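Carbohydrate deacetylase Agd3 (Neosartorya fumigata, PDB 6NWZ) probably removes N-acetyl groups from the exopolysaccharide galactosaminogalactan as a metal-binding carbohydrate esterase, and is required for biofilm formation by the fungus. Local coordinates at residues A[254-258]-A[259-263]; A[396-400]-A[401-405]. One frame throughout, in Å; residues are numbered along the deposited sequence.

Contact 1: A[254-258]-A[259-263]; sequences IDDMF and LVTDI. With ZN (zinc ion), chain L; ZN (zinc ion), chain M.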
ATOM      1  N   ILE A 254     -15.687  -5.620   0.005  1.00 39.96           N
ATOM      2  CA  ILE A 254     -16.778  -5.993   0.902  1.00 37.12           C
ATOM      3  C   ILE A 254     -17.142  -7.440   0.599  1.00 35.99           C
ATOM      4  O   ILE A 254     -17.796  -7.728  -0.412  1.00 31.37           O
ATOM      5  CB  ILE A 254     -17.995  -5.076   0.744  1.00 36.40           C
ATOM      6  CG1 ILE A 254     -17.581  -3.606   0.822  1.00 35.89           C
ATOM      7  CG2 ILE A 254     -19.036  -5.405   1.805  1.00 30.92           C
ATOM      8  CD1 ILE A 254     -16.902  -3.231   2.111  1.00 31.78           C
ATOM      9  N   ASP A 255     -16.739  -8.353   1.479  1.00 36.88           N
ATOM     10  CA  ASP A 255     -17.025  -9.767   1.296  1.00 26.94           C
ATOM     11  C   ASP A 255     -18.438 -10.099   1.771  1.00 39.15           C
ATOM     12  O   ASP A 255     -19.077  -9.328   2.494  1.00 44.38           O
ATOM     13  CB  ASP A 255     -16.015 -10.629   2.057  1.00 33.18           C
ATOM     14  CG  ASP A 255     -14.585 -10.461   1.560  1.00 46.20           C
ATOM     15  OD1 ASP A 255     -14.356  -9.728   0.572  1.00 52.58           O
ATOM     16  OD2 ASP A 255     -13.683 -11.074   2.168  1.00 45.65           O
ATOM     17  N   ASP A 256     -18.925 -11.264   1.335  1.00 26.99           N
ATOM     18  CA  ASP A 256     -20.131 -11.891   1.873  1.00 40.49           C
ATOM     19  C   ASP A 256     -21.413 -11.175   1.462  1.00 38.40           C
ATOM     20  O   ASP A 256     -22.431 -11.284   2.150  1.00 38.81           O
ATOM     21  CB  ASP A 256     -20.071 -11.999   3.401  1.00 45.23           C
ATOM     22  CG  ASP A 256     -18.917 -12.851   3.883  1.00 43.84           C
ATOM     23  OD1 ASP A 256     -18.116 -13.314   3.044  1.00 51.18           O
ATOM     24  OD2 ASP A 256     -18.818 -13.063   5.110  1.00 64.71           O
ATOM     25  N   MET A 257     -21.400 -10.450   0.344  1.00 30.02           N
ATOM     26  CA  MET A 257     -22.620  -9.795  -0.113  1.00 36.14           C
ATOM     27  C   MET A 257     -23.666 -10.829  -0.515  1.00 46.42           C
ATOM     28  O   MET A 257     -23.361 -11.816  -1.193  1.00 48.56           O
ATOM     29  CB  MET A 257     -22.336  -8.858  -1.283  1.00 25.92           C
ATOM     30  CG  MET A 257     -23.555  -8.065  -1.756  1.00 25.81           C
ATOM     31  SD  MET A 257     -24.279  -6.965  -0.509  1.00 34.54           S
ATOM     32  CE  MET A 257     -22.881  -5.912  -0.134  1.00 35.48           C
ATOM     33  N   PHE A 258     -24.905 -10.584  -0.084  1.00 37.57           N
ATOM     34  CA  PHE A 258     -26.104 -11.408  -0.202  1.00 35.83           C
ATOM     35  C   PHE A 258     -26.159 -12.491   0.872  1.00 40.53           C
ATOM     36  O   PHE A 258     -27.175 -13.175   0.974  1.00 45.22           O
ATOM     37  CB  PHE A 258     -26.275 -12.065  -1.588  1.00 29.98           C
ATOM     38  CG  PHE A 258     -26.616 -11.093  -2.682  1.00 42.08           C
ATOM     39  CD1 PHE A 258     -27.937 -10.793  -2.974  1.00 45.87           C
ATOM     40  CD2 PHE A 258     -25.616 -10.480  -3.419  1.00 38.02           C
ATOM     41  CE1 PHE A 258     -28.253  -9.900  -3.979  1.00 41.97           C
ATOM     42  CE2 PHE A 258     -25.927  -9.586  -4.424  1.00 27.92           C
ATOM     43  CZ  PHE A 258     -27.243  -9.295  -4.706  1.00 36.68           C
ATOM     44  N   LEU A 259     -25.119 -12.665   1.681  1.00 42.95           N
ATOM     45  CA  LEU A 259     -25.138 -13.646   2.754  1.00 30.72           C
ATOM     46  C   LEU A 259     -25.663 -13.028   4.045  1.00 40.78           C
ATOM     47  O   LEU A 259     -25.730 -11.806   4.203  1.00 47.37           O
ATOM     48  CB  LEU A 259     -23.738 -14.216   3.000  1.00 35.27           C
ATOM     49  CG  LEU A 259     -23.083 -15.077   1.920  1.00 43.41           C
ATOM     50  CD1 LEU A 259     -21.737 -15.607   2.397  1.00 31.54           C
ATOM     51  CD2 LEU A 259     -24.000 -16.215   1.514  1.00 32.58           C
ATOM     52  N   VAL A 260     -26.036 -13.902   4.977  1.00 43.47           N
ATOM     53  CA  VAL A 260     -26.351 -13.535   6.352  1.00 37.91           C
ATOM     54  C   VAL A 260     -25.183 -13.967   7.226  1.00 41.90           C
ATOM     55  O   VAL A 260     -24.718 -15.110   7.127  1.00 66.29           O
ATOM     56  CB  VAL A 260     -27.662 -14.188   6.825  1.00 38.32           C
ATOM     57  CG1 VAL A 260     -27.935 -13.850   8.282  1.00 34.32           C
ATOM     58  CG2 VAL A 260     -28.821 -13.754   5.950  1.00 39.07           C
ATOM     59  N   THR A 261     -24.701 -13.060   8.068  1.00 36.66           N
ATOM     60  CA  THR A 261     -23.588 -13.357   8.958  1.00 49.80           C
ATOM     61  C   THR A 261     -24.060 -13.240  10.399  1.00 51.03           C
ATOM     62  O   THR A 261     -24.902 -12.394  10.719  1.00 48.88           O
ATOM     63  CB  THR A 261     -22.384 -12.421   8.707  1.00 39.41           C
ATOM     64  OG1 THR A 261     -22.731 -11.079   9.048  1.00 43.67           O
ATOM     65  CG2 THR A 261     -21.941 -12.471   7.236  1.00 31.06           C
ATOM     66  N   ASP A 262     -23.536 -14.111  11.259  1.00 50.99           N
ATOM     67  CA  ASP A 262     -23.875 -14.083  12.674  1.00 34.61           C
ATOM     68  C   ASP A 262     -23.083 -12.986  13.375  1.00 40.05           C
ATOM     69  O   ASP A 262     -21.852 -12.945  13.293  1.00 48.33           O
ATOM     70  CB  ASP A 262     -23.594 -15.439  13.325  1.00 53.49           C
ATOM     71  CG  ASP A 262     -24.363 -16.579  12.672  1.00 58.94           C
ATOM     72  OD1 ASP A 262     -25.609 -16.583  12.749  1.00 70.57           O
ATOM     73  OD2 ASP A 262     -23.720 -17.471  12.078  1.00 71.16           O
ATOM     74  N   ILE A 263     -23.791 -12.102  14.066  1.00 48.61           N
ATOM     75  CA  ILE A 263     -23.168 -10.974  14.746  1.00 44.39           C
ATOM     76  C   ILE A 263     -22.504 -11.447  16.034  1.00 47.68           C
ATOM     77  O   ILE A 263     -22.939 -12.419  16.665  1.00 57.01           O
ATOM     78  CB  ILE A 263     -24.224  -9.878  14.997  1.00 34.38           C
ATOM     79  CG1 ILE A 263     -24.808  -9.420  13.657  1.00 36.66           C
ATOM     80  CG2 ILE A 263     -23.642  -8.702  15.777  1.00 41.91           C
ATOM     81  CD1 ILE A 263     -23.748  -9.017  12.632  1.00 30.38           C
TER
HETATM   82 ZN    ZN L 913     -16.496 -14.460   3.034  1.00 54.98          ZN
HETATM   83 ZN    ZN M 914     -13.720 -12.546   4.118  1.00 74.26          ZN

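Contact 2: A[396-400]-A[401-405]; sequences NNATY and ADVFK. With NAG (2-acetamido-2-deoxy-beta-D-glucopyranose), chain B.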
ATOM      1  N   ASN A 396     -10.515 -25.563   2.116  1.00 56.85           N
ATOM      2  CA  ASN A 396      -9.249 -26.108   2.599  1.00 59.05           C
ATOM      3  C   ASN A 396      -9.177 -27.620   2.427  1.00 65.75           C
ATOM      4  O   ASN A 396      -8.092 -28.167   2.196  1.00 71.39           O
ATOM      5  CB  ASN A 396      -9.041 -25.740   4.067  1.00 55.26           C
ATOM      6  CG  ASN A 396      -8.489 -24.344   4.243  1.00 59.22           C
ATOM      7  OD1 ASN A 396      -8.327 -23.607   3.272  1.00 54.46           O
ATOM      8  ND2 ASN A 396      -8.196 -23.971   5.484  1.00 58.11           N
ATOM      9  N   ASN A 397     -10.320 -28.308   2.536  1.00 67.20           N
ATOM     10  CA  ASN A 397     -10.391 -29.763   2.445  1.00 71.25           C
ATOM     11  C   ASN A 397     -11.464 -30.204   1.454  1.00 68.73           C
ATOM     12  O   ASN A 397     -11.863 -31.373   1.455  1.00 63.89           O
ATOM     13  CB  ASN A 397     -10.656 -30.367   3.829  1.00 69.08           C
ATOM     14  CG  ASN A 397     -10.312 -31.851   3.915  1.00 81.78           C
ATOM     15  OD1 ASN A 397      -9.630 -32.405   3.053  1.00 77.31           O
ATOM     16  ND2 ASN A 397     -10.787 -32.495   4.975  1.00104.48           N
ATOM     17  N   ALA A 398     -11.941 -29.290   0.611  1.00 65.09           N
ATOM     18  CA  ALA A 398     -13.001 -29.598  -0.332  1.00 57.73           C
ATOM     19  C   ALA A 398     -12.446 -30.340  -1.546  1.00 59.66           C
ATOM     20  O   ALA A 398     -11.235 -30.418  -1.767  1.00 60.34           O
ATOM     21  CB  ALA A 398     -13.715 -28.321  -0.773  1.00 61.60           C
ATOM     22  N   THR A 399     -13.359 -30.888  -2.340  1.00 58.10           N
ATOM     23  CA  THR A 399     -13.007 -31.636  -3.535  1.00 61.26           C
ATOM     24  C   THR A 399     -12.961 -30.722  -4.754  1.00 59.29           C
ATOM     25  O   THR A 399     -13.441 -29.587  -4.734  1.00 68.90           O
ATOM     26  CB  THR A 399     -14.014 -32.755  -3.778  1.00 68.20           C
ATOM     27  OG1 THR A 399     -15.323 -32.185  -3.898  1.00 55.02           O
ATOM     28  CG2 THR A 399     -14.001 -33.739  -2.632  1.00 58.13           C
ATOM     29  N   TYR A 400     -12.381 -31.242  -5.839  1.00 59.25           N
ATOM     30  CA  TYR A 400     -12.428 -30.526  -7.108  1.00 61.76           C
ATOM     31  C   TYR A 400     -13.869 -30.304  -7.557  1.00 64.27           C
ATOM     32  O   TYR A 400     -14.220 -29.211  -8.018  1.00 66.27           O
ATOM     33  CB  TYR A 400     -11.642 -31.292  -8.174  1.00 55.79           C
ATOM     34  CG  TYR A 400     -11.684 -30.663  -9.554  1.00 55.22           C
ATOM     35  CD1 TYR A 400     -12.756 -30.885 -10.410  1.00 55.56           C
ATOM     36  CD2 TYR A 400     -10.650 -29.855 -10.003  1.00 54.46           C
ATOM     37  CE1 TYR A 400     -12.803 -30.314 -11.661  1.00 55.18           C
ATOM     38  CE2 TYR A 400     -10.687 -29.282 -11.262  1.00 58.26           C
ATOM     39  CZ  TYR A 400     -11.770 -29.518 -12.086  1.00 54.47           C
ATOM     40  OH  TYR A 400     -11.831 -28.960 -13.341  1.00 54.25           O
ATOM     41  N   ALA A 401     -14.715 -31.328  -7.430  1.00 59.36           N
ATOM     42  CA  ALA A 401     -16.099 -31.213  -7.882  1.00 54.14           C
ATOM     43  C   ALA A 401     -16.846 -30.123  -7.124  1.00 64.56           C
ATOM     44  O   ALA A 401     -17.641 -29.381  -7.716  1.00 62.59           O
ATOM     45  CB  ALA A 401     -16.816 -32.553  -7.731  1.00 56.18           C
ATOM     46  N   ASP A 402     -16.617 -30.015  -5.813  1.00 70.68           N
ATOM     47  CA  ASP A 402     -17.273 -28.968  -5.035  1.00 65.48           C
ATOM     48  C   ASP A 402     -16.798 -27.590  -5.478  1.00 61.22           C
ATOM     49  O   ASP A 402     -17.610 -26.699  -5.759  1.00 48.25           O
ATOM     50  CB  ASP A 402     -17.011 -29.169  -3.539  1.00 62.62           C
ATOM     51  CG  ASP A 402     -17.912 -30.226  -2.914  1.00 70.21           C
ATOM     52  OD1 ASP A 402     -18.796 -30.767  -3.615  1.00 67.33           O
ATOM     53  OD2 ASP A 402     -17.733 -30.515  -1.710  1.00 71.05           O
ATOM     54  N   VAL A 403     -15.480 -27.401  -5.559  1.00 60.98           N
ATOM     55  CA  VAL A 403     -14.952 -26.079  -5.869  1.00 59.29           C
ATOM     56  C   VAL A 403     -15.275 -25.688  -7.304  1.00 52.21           C
ATOM     57  O   VAL A 403     -15.515 -24.509  -7.590  1.00 52.60           O
ATOM     58  CB  VAL A 403     -13.440 -26.033  -5.587  1.00 61.11           C
ATOM     59  CG1 VAL A 403     -12.911 -24.630  -5.808  1.00 62.82           C
ATOM     60  CG2 VAL A 403     -13.161 -26.489  -4.163  1.00 50.22           C
ATOM     61  N   PHE A 404     -15.297 -26.658  -8.223  1.00 50.61           N
ATOM     62  CA  PHE A 404     -15.648 -26.354  -9.609  1.00 56.83           C
ATOM     63  C   PHE A 404     -17.040 -25.746  -9.699  1.00 61.38           C
ATOM     64  O   PHE A 404     -17.263 -24.791 -10.451  1.00 56.00           O
ATOM     65  CB  PHE A 404     -15.563 -27.615 -10.469  1.00 49.24           C
ATOM     66  CG  PHE A 404     -15.691 -27.352 -11.948  1.00 51.21           C
ATOM     67  CD1 PHE A 404     -16.937 -27.179 -12.536  1.00 51.29           C
ATOM     68  CD2 PHE A 404     -14.566 -27.278 -12.749  1.00 50.18           C
ATOM     69  CE1 PHE A 404     -17.053 -26.934 -13.891  1.00 49.69           C
ATOM     70  CE2 PHE A 404     -14.678 -27.036 -14.104  1.00 50.60           C
ATOM     71  CZ  PHE A 404     -15.922 -26.863 -14.675  1.00 50.36           C
ATOM     72  N   LYS A 405     -17.992 -26.293  -8.942  1.00 57.59           N
ATOM     73  CA  LYS A 405     -19.328 -25.718  -8.905  1.00 53.46           C
ATOM     74  C   LYS A 405     -19.364 -24.417  -8.109  1.00 57.40           C
ATOM     75  O   LYS A 405     -20.158 -23.525  -8.426  1.00 48.17           O
ATOM     76  CB  LYS A 405     -20.318 -26.736  -8.336  1.00 48.29           C
ATOM     77  CG  LYS A 405     -20.485 -27.966  -9.222  1.00 48.46           C
ATOM     78  CD  LYS A 405     -21.653 -28.836  -8.790  1.00 51.87           C
ATOM     79  CE  LYS A 405     -21.308 -29.681  -7.575  1.00 61.88           C
ATOM     80  NZ  LYS A 405     -20.263 -30.707  -7.856  1.00 58.74           N
TER
HETATM   81  C1  NAG B   1     -10.564 -33.894   5.224  1.00 69.03           C
HETATM   82  C2  NAG B   1     -10.692 -34.151   6.731  1.00 71.44           C
HETATM   83  C3  NAG B   1     -10.613 -35.646   7.031  1.00 79.84           C
HETATM   84  C4  NAG B   1     -11.629 -36.412   6.197  1.00 85.59           C
HETATM   85  C5  NAG B   1     -11.410 -36.098   4.722  1.00 87.50           C
HETATM   86  C6  NAG B   1     -12.414 -36.764   3.810  1.00 85.42           C
HETATM   87  C7  NAG B   1      -9.860 -32.219   7.998  1.00 60.41           C
HETATM   88  C8  NAG B   1      -8.691 -31.624   8.725  1.00 43.23           C
HETATM   89  N2  NAG B   1      -9.666 -33.430   7.467  1.00 72.85           N
HETATM   90  O3  NAG B   1     -10.849 -35.862   8.417  1.00 84.47           O
HETATM   91  O4  NAG B   1     -11.479 -37.810   6.415  1.00107.24           O
HETATM   92  O5  NAG B   1     -11.532 -34.683   4.512  1.00 84.98           O
HETATM   93  O6  NAG B   1     -13.744 -36.555   4.259  1.00 84.79           O
HETATM   94  O7  NAG B   1     -10.932 -31.629   7.895  1.00 57.87           O

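Contact 1: A[254-258]-A[259-263]
The carboxylate of D256 lies between a zinc ion and the methyl group of T261, and the chain turns directly after it, from D256 to L259. It is a type II beta turn, closed by the amide N of L259 on the carbonyl O of D256 at 3.1 Å, with an N-H...O angle of 154°; the donor stands above the carbonyl plane. D256 itself has a positive phi, an unusual state for the last part of a strand. In its side chain CG lies beside the backbone N, opposite the carbonyl carbon (chi1 -61°), and OD1 meets the zinc ion of chain L at 2.0 Å, a site completed by H388 and H392. The other oxygen, D256 OD2, is 3.4 Å from the same zinc, which marks the binding as one-oxygen. The side chains of T261 and D256 cross at about a right angle, with T261 CG2 3.8 Å from D256 OD2. L259 folds back over the turn, its CD1 reaching 4.1 Å from D256 CB. The preceding D255 sends OD2 to a second zinc, that of chain M, at 2.4 Å; H546 is its other protein ligand, and R491 forms a salt bridge with OD1. The F258 ring packs edge-to-face with that of W413 and meets W374 of helix 369-375. D256 with its two histidines resembles the Asp-His-His metal site known from family 4 carbohydrate esterases. One-oxygen ligation by D256, beside a D255 shared between a second zinc and R491, is consistent with a metal-dependent deacetylase centre.

Contact 2: A[396-400]-A[401-405]
T399 OG1 is held by two partners: it accepts the amide N of D402 at 3.2 Å, with an N-H...O angle of 158°, and hydrogen-bonds to D349 OD1 outside the segment. The first of these is an N-cap bond, so T399 stands just ahead of helix 400-417. Its chi1 of 58° sets OG1 between the backbone N and the carbonyl carbon, where it can turn back over the first helical turn. The helix then takes up its regular ladder, V403 N to T399 O at 3.1 Å and F404 N to Y400 O at 2.8 Å. D402 lies across the threonine hydroxyl, its CG 3.4 Å from T399 OG1, but its carboxylate is held mainly by the backbone N of L350, through OD2. Beneath the cap, A398 CB meets V403 CG2 at 3.9 Å, and V403 continues onto helix 441-449. Y400, next after the cap, and F404 one turn later lie side by side, ring centroids 5.6 Å apart and planes at 34°, with Y400 CZ 3.6 Å from F404 CD2. K405 NZ curls back to A401 O. Upstream, N397 ND2 is bonded covalently to C1 of N-acetylglucosamine, which also reaches T348. Cap hydroxyl and D402 carboxylate thus both tie the helix start to residues 349-350; the helix end and L350 N would favour a charged D402, whereas the nearby E393 carboxylate would oppose it, so one of the two acids may be protonated.

In the fold
Both contacts belong to the deacetylase domain, contact 1 first along the chain and contact 2 well after it. Their centres are 21 Å apart and the nearest atoms about 13 Å apart, without touching. The strand of contact 1, 252-257, pairs in parallel with 300-304, which pairs in parallel with 384-387; the loop after 384-387 carries H388 and H392 and leads on to contact 2 and helix 400-417. One loop therefore runs from the histidines sharing the D256 zinc, past the glycosylated N397, to the capped start of helix 400-417. That helix, which contact 2 opens, runs on to pack against the turn of contact 1, linking the metal-binding strand end to the same helix.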